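Local coordinates for gSG7 salivary protein (Anopheles stephensi, PDB 6XMB) that inhibits activation of the host kallikrein-kinin system by preventing reciprocal activation of coagulation factor XII and prekallikrein, and weakly inhibits the alternative complement pathway, at residues K24-Y28 / Y90-L95; P43-K47 / T113-L117. One frame throughout, in Å; residues are numbered along the deposited sequence.

Contact 1: residues K24-Y28 / Y90-L95; sequences KKAFY and YSMDCL
In the three-helix bundle of the Aegyptin C-terminal domain, Lys24, Lys25, Phe27 and Tyr28 of helix 6-49 meet Tyr90, Met92 and Leu95 where helix 92-116 begins. Lys25 makes a CH-pi contact with Tyr90: CE lies over one face of the ring, 3.6 Å from its centroid and 23° off the normal, displaced toward the rim. Its chain is extended beyond CG, long enough to carry the methylene onto the aromatic face while the ammonium goes past it. A weak hydrogen bond from Lys25 NZ to Tyr90 OH, 3.5 Å, continues the contact; the stronger partner of NZ is Glu73 of the second subunit, a salt bridge suited to a buried lysine. Beside it Lys24, bent at chi2 and chi3, brings CE to 3.4 Å from Tyr90 O.

Along the helix the contact turns apolar. Phe27 has CG anti to the backbone N (chi1 -176°), which sends the ring toward helix 92-116. There Met92 SD approaches it obliquely in a Met-aromatic contact, 4.9 Å from the centroid, a place for a flexible, polarisable side chain. Leu95 packs inward against Phe76 and Phe80 of helix 59-80. The two methyls of Leu95 divide the work: Leu95 CD2 touches Phe27 CE2 at 3.4 Å, and Leu95 CD1 sits at the edge of the Tyr28 ring, 4.4 Å from Tyr28 CD1.

Contact 2: residues P43-K47 / T113-L117; sequences PLYLK and TEQCL
The carboxylate of Glu114 has the aliphatic chain of Lys47 drawn across one face, while Pro43 O comes up beside its OE2 oxygen. Lys47 CB, CG, CD and CE all lie on the same side of the carboxylate plane, with Lys47 CD 3.7 Å from Glu114 CD. Two torsions of the lysine put it there: CG is anti to the backbone N (chi1 -175°), which aims the chain at helix 92-116, and a bend at chi2 (76°) turns it obliquely across the carboxylate. The ammonium reaches the carboxylate from above its plane, in a long salt bridge of 3.7 Å between Lys47 NZ and Glu114 OE1. Such a pairing is probably more electrostatic than directional, and a lysine suits it because its methylenes can pack while its charge faces the acid.

Pro43 O and Glu114 OE2, 3.4 Å apart, are both acceptors and cannot bond to each other. Pro43 O receives Lys47 N at 3.3 Å within its own helix, whereas the proline nitrogen has no N-H to give to the preceding turn, and the helix is kinked there.

Next to the charged pair the contact is apolar. Leu44 CD2 rests 3.8 Å from Thr113 CG2, with Glu114 CG also against it, and Leu44 and Thr113 cross at about a right angle. Thr113 turns its methyl to the leucine while its OG1 is bonded to Leu109 O. Leu117 CD2 approaches Lys47 CG at 4.0 Å. Leu44, Thr113 and Leu117 also touch helix 59-80, through Met65 and Leu62 among others: an apolar core with a long salt bridge at its margin, as is common between packed helices of an all-helical bundle.

In the fold
From the N terminus, helix 6-49 supplies 24-28 and then 43-47. The chain turns back through helix 59-80 and reverses again into helix 92-116; 90-95, which leads into it, closes contact 1, and 113-117, near its end, closes contact 2. The segments alternate along the chain, so the two loops cross rather than nest, and the first and third helices run in the same direction. The contacts tie this one helix pair together at two levels, on opposite sides of the chain's centre, with centres about 30 Å apart. Helix 59-80 packs against both, each contact holds one half of a disulfide, Cys94 (to Cys84) in contact 1 and Cys116 (to Cys61) in contact 2, and the second subunit touches both.

Contact 1: residues K24-Y28 / Y90-L95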
loop_
_atom_site.group_PDB
_atom_site.type_symbol
_atom_site.label_atom_id
_atom_site.label_comp_id
_atom_site.label_asym_id
_atom_site.label_seq_id
_atom_site.Cartn_x
_atom_site.Cartn_y
_atom_site.Cartn_z
ATOM N N LYS A 24 0.418 -8.300 4.492
ATOM C CA LYS A 24 -0.983 -8.091 4.163
ATOM C C LYS A 24 -1.176 -6.871 3.255
ATOM O O LYS A 24 -2.000 -6.894 2.329
ATOM C CB LYS A 24 -1.785 -7.937 5.456
ATOM C CG LYS A 24 -2.421 -9.228 5.863
ATOM C CD LYS A 24 -2.192 -9.514 7.297
ATOM C CE LYS A 24 -3.156 -8.767 8.174
ATOM N NZ LYS A 24 -2.596 -8.798 9.557
ATOM N N LYS A 25 -0.411 -5.810 3.487
ATOM C CA LYS A 25 -0.519 -4.643 2.618
ATOM C C LYS A 25 -0.034 -4.971 1.210
ATOM O O LYS A 25 -0.616 -4.499 0.229
ATOM C CB LYS A 25 0.256 -3.467 3.228
ATOM C CG LYS A 25 -0.411 -2.900 4.488
ATOM C CD LYS A 25 0.497 -1.918 5.299
ATOM C CE LYS A 25 -0.249 -1.369 6.533
ATOM N NZ LYS A 25 0.560 -0.459 7.456
ATOM N N ALA A 26 1.006 -5.811 1.087
ATOM C CA ALA A 26 1.489 -6.199 -0.235
ATOM C C ALA A 26 0.488 -7.105 -0.942
ATOM O O ALA A 26 0.400 -7.087 -2.180
ATOM C CB ALA A 26 2.838 -6.904 -0.136
ATOM N N PHE A 27 -0.261 -7.898 -0.170
ATOM C CA PHE A 27 -1.354 -8.684 -0.732
ATOM C C PHE A 27 -2.457 -7.776 -1.276
ATOM O O PHE A 27 -3.003 -8.044 -2.352
ATOM C CB PHE A 27 -1.906 -9.620 0.335
ATOM C CG PHE A 27 -2.961 -10.534 -0.151
ATOM C CD1 PHE A 27 -2.669 -11.531 -1.068
ATOM C CD2 PHE A 27 -4.252 -10.438 0.329
ATOM C CE1 PHE A 27 -3.647 -12.400 -1.517
ATOM C CE2 PHE A 27 -5.241 -11.324 -0.126
ATOM C CZ PHE A 27 -4.922 -12.299 -1.037
ATOM N N TYR A 28 -2.798 -6.708 -0.534
ATOM C CA TYR A 28 -3.750 -5.712 -1.022
ATOM C C TYR A 28 -3.328 -5.197 -2.394
ATOM O O TYR A 28 -4.131 -5.133 -3.322
ATOM C CB TYR A 28 -3.885 -4.522 -0.038
ATOM C CG TYR A 28 -4.532 -3.349 -0.766
ATOM C CD1 TYR A 28 -5.907 -3.249 -0.853
ATOM C CD2 TYR A 28 -3.766 -2.431 -1.474
ATOM C CE1 TYR A 28 -6.502 -2.254 -1.584
ATOM C CE2 TYR A 28 -4.338 -1.453 -2.211
ATOM C CZ TYR A 28 -5.716 -1.358 -2.253
ATOM O OH TYR A 28 -6.306 -0.375 -2.997
ATOM N N TYR A 90 -6.126 -4.618 9.073
ATOM C CA TYR A 90 -5.930 -5.027 7.684
ATOM C C TYR A 90 -6.361 -6.472 7.433
ATOM O O TYR A 90 -5.711 -7.200 6.673
ATOM C CB TYR A 90 -4.461 -4.814 7.293
ATOM C CG TYR A 90 -3.952 -3.431 7.655
ATOM C CD1 TYR A 90 -4.193 -2.336 6.834
ATOM C CD2 TYR A 90 -3.248 -3.218 8.836
ATOM C CE1 TYR A 90 -3.740 -1.071 7.178
ATOM C CE2 TYR A 90 -2.798 -1.961 9.189
ATOM C CZ TYR A 90 -3.049 -0.891 8.354
ATOM O OH TYR A 90 -2.595 0.358 8.704
ATOM N N SER A 91 -7.486 -6.876 8.025
ATOM C CA SER A 91 -7.922 -8.268 8.013
ATOM C C SER A 91 -8.263 -8.739 6.600
ATOM O O SER A 91 -8.429 -7.947 5.669
ATOM C CB SER A 91 -9.150 -8.452 8.906
ATOM O OG SER A 91 -8.857 -8.156 10.258
ATOM N N MET A 92 -8.366 -10.065 6.449
ATOM C CA MET A 92 -9.032 -10.642 5.285
ATOM C C MET A 92 -10.515 -10.333 5.276
ATOM O O MET A 92 -11.135 -10.358 4.209
ATOM C CB MET A 92 -8.856 -12.162 5.234
ATOM C CG MET A 92 -7.481 -12.605 4.802
ATOM S SD MET A 92 -6.965 -11.776 3.284
ATOM C CE MET A 92 -5.906 -10.440 3.933
ATOM N N ASP A 93 -11.094 -10.056 6.443
ATOM C CA ASP A 93 -12.504 -9.712 6.493
ATOM C C ASP A 93 -12.752 -8.312 5.952
ATOM O O ASP A 93 -13.810 -8.061 5.367
ATOM C CB ASP A 93 -13.019 -9.850 7.920
ATOM C CG ASP A 93 -12.720 -11.213 8.511
ATOM O OD1 ASP A 93 -12.878 -12.230 7.791
ATOM O OD2 ASP A 93 -12.318 -11.264 9.692
ATOM N N CYS A 94 -11.793 -7.394 6.114
ATOM C CA CYS A 94 -11.930 -6.092 5.468
ATOM C C CYS A 94 -11.863 -6.229 3.950
ATOM O O CYS A 94 -12.665 -5.619 3.226
ATOM C CB CYS A 94 -10.856 -5.127 5.973
ATOM S SG CYS A 94 -11.015 -4.661 7.718
ATOM N N LEU A 95 -10.926 -7.047 3.460
ATOM C CA LEU A 95 -10.831 -7.320 2.031
ATOM C C LEU A 95 -12.126 -7.909 1.497
ATOM O O LEU A 95 -12.597 -7.511 0.427
ATOM C CB LEU A 95 -9.660 -8.265 1.769
ATOM C CG LEU A 95 -8.868 -8.096 0.482
ATOM C CD1 LEU A 95 -8.120 -6.789 0.502
ATOM C CD2 LEU A 95 -7.905 -9.243 0.330
#

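Contact 2: residues P43-K47 / T113-L117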
loop_
_atom_site.group_PDB
_atom_site.type_symbol
_atom_site.label_atom_id
_atom_site.label_comp_id
_atom_site.label_asym_id
_atom_site.label_seq_id
_atom_site.Cartn_x
_atom_site.Cartn_y
_atom_site.Cartn_z
ATOM N N PRO A 43 -10.791 -7.016 -20.943
ATOM C CA PRO A 43 -11.940 -6.745 -21.818
ATOM C C PRO A 43 -11.729 -5.555 -22.743
ATOM O O PRO A 43 -12.237 -5.568 -23.867
ATOM C CB PRO A 43 -13.090 -6.513 -20.833
ATOM C CG PRO A 43 -12.431 -6.192 -19.541
ATOM C CD PRO A 43 -11.172 -6.971 -19.518
ATOM N N LEU A 44 -10.968 -4.536 -22.332
ATOM C CA LEU A 44 -10.711 -3.422 -23.245
ATOM C C LEU A 44 -9.706 -3.799 -24.319
ATOM O O LEU A 44 -9.718 -3.221 -25.407
ATOM C CB LEU A 44 -10.212 -2.202 -22.479
ATOM C CG LEU A 44 -11.270 -1.344 -21.792
ATOM C CD1 LEU A 44 -10.596 -0.446 -20.775
ATOM C CD2 LEU A 44 -12.013 -0.495 -22.818
ATOM N N TYR A 45 -8.815 -4.750 -24.034
ATOM C CA TYR A 45 -7.968 -5.264 -25.101
ATOM C C TYR A 45 -8.794 -5.964 -26.164
ATOM O O TYR A 45 -8.423 -5.946 -27.342
ATOM C CB TYR A 45 -6.917 -6.228 -24.554
ATOM C CG TYR A 45 -5.665 -5.560 -24.021
ATOM C CD1 TYR A 45 -5.369 -4.236 -24.334
ATOM C CD2 TYR A 45 -4.767 -6.258 -23.214
ATOM C CE1 TYR A 45 -4.209 -3.618 -23.845
ATOM C CE2 TYR A 45 -3.612 -5.653 -22.732
ATOM C CZ TYR A 45 -3.342 -4.340 -23.049
ATOM O OH TYR A 45 -2.204 -3.748 -22.567
ATOM N N LEU A 46 -9.909 -6.592 -25.768
ATOM C CA LEU A 46 -10.794 -7.232 -26.735
ATOM C C LEU A 46 -11.396 -6.203 -27.673
ATOM O O LEU A 46 -11.360 -6.365 -28.899
ATOM C CB LEU A 46 -11.901 -8.002 -26.014
ATOM C CG LEU A 46 -11.469 -9.173 -25.116
ATOM C CD1 LEU A 46 -12.664 -9.762 -24.374
ATOM C CD2 LEU A 46 -10.786 -10.253 -25.920
ATOM N N LYS A 47 -11.950 -5.133 -27.107
ATOM C CA LYS A 47 -12.554 -4.082 -27.907
ATOM C C LYS A 47 -11.556 -3.491 -28.889
ATOM O O LYS A 47 -11.906 -3.186 -30.032
ATOM C CB LYS A 47 -13.103 -3.007 -26.983
ATOM C CG LYS A 47 -13.880 -1.900 -27.688
ATOM C CD LYS A 47 -15.261 -2.388 -28.096
ATOM C CE LYS A 47 -16.218 -1.223 -28.356
ATOM N NZ LYS A 47 -17.595 -1.740 -28.641
ATOM N N THR A 113 -16.013 2.857 -20.495
ATOM C CA THR A 113 -14.827 3.124 -21.302
ATOM C C THR A 113 -14.980 2.542 -22.699
ATOM O O THR A 113 -14.574 3.164 -23.687
ATOM C CB THR A 113 -13.579 2.547 -20.625
ATOM O OG1 THR A 113 -13.516 3.013 -19.278
ATOM C CG2 THR A 113 -12.333 2.980 -21.352
ATOM N N GLU A 114 -15.545 1.341 -22.802
ATOM C CA GLU A 114 -15.802 0.776 -24.120
ATOM C C GLU A 114 -16.677 1.707 -24.949
ATOM O O GLU A 114 -16.439 1.890 -26.147
ATOM C CB GLU A 114 -16.464 -0.591 -23.989
ATOM C CG GLU A 114 -15.496 -1.748 -23.795
ATOM C CD GLU A 114 -15.970 -3.004 -24.512
ATOM O OE1 GLU A 114 -17.040 -2.920 -25.159
ATOM O OE2 GLU A 114 -15.282 -4.059 -24.446
ATOM N N GLN A 115 -17.671 2.337 -24.317
ATOM C CA GLN A 115 -18.627 3.145 -25.067
ATOM C C GLN A 115 -18.010 4.438 -25.592
ATOM O O GLN A 115 -18.342 4.859 -26.703
ATOM C CB GLN A 115 -19.858 3.438 -24.210
ATOM C CG GLN A 115 -20.753 2.214 -23.943
ATOM C CD GLN A 115 -21.480 1.686 -25.193
ATOM O OE1 GLN A 115 -20.909 0.932 -25.988
ATOM N NE2 GLN A 115 -22.743 2.072 -25.356
ATOM N N CYS A 116 -17.104 5.070 -24.843
ATOM C CA CYS A 116 -16.474 6.306 -25.295
ATOM C C CYS A 116 -15.133 6.094 -25.987
ATOM O O CYS A 116 -14.452 7.078 -26.288
ATOM C CB CYS A 116 -16.286 7.296 -24.132
ATOM S SG CYS A 116 -15.304 6.816 -22.639
ATOM N N LEU A 117 -14.742 4.846 -26.262
ATOM C CA LEU A 117 -13.373 4.585 -26.703
ATOM C C LEU A 117 -13.103 5.163 -28.091
ATOM O O LEU A 117 -12.078 5.818 -28.313
ATOM C CB LEU A 117 -13.106 3.086 -26.685
ATOM C CG LEU A 117 -11.631 2.718 -26.822
ATOM C CD1 LEU A 117 -10.827 3.307 -25.674
ATOM C CD2 LEU A 117 -11.500 1.219 -26.862
#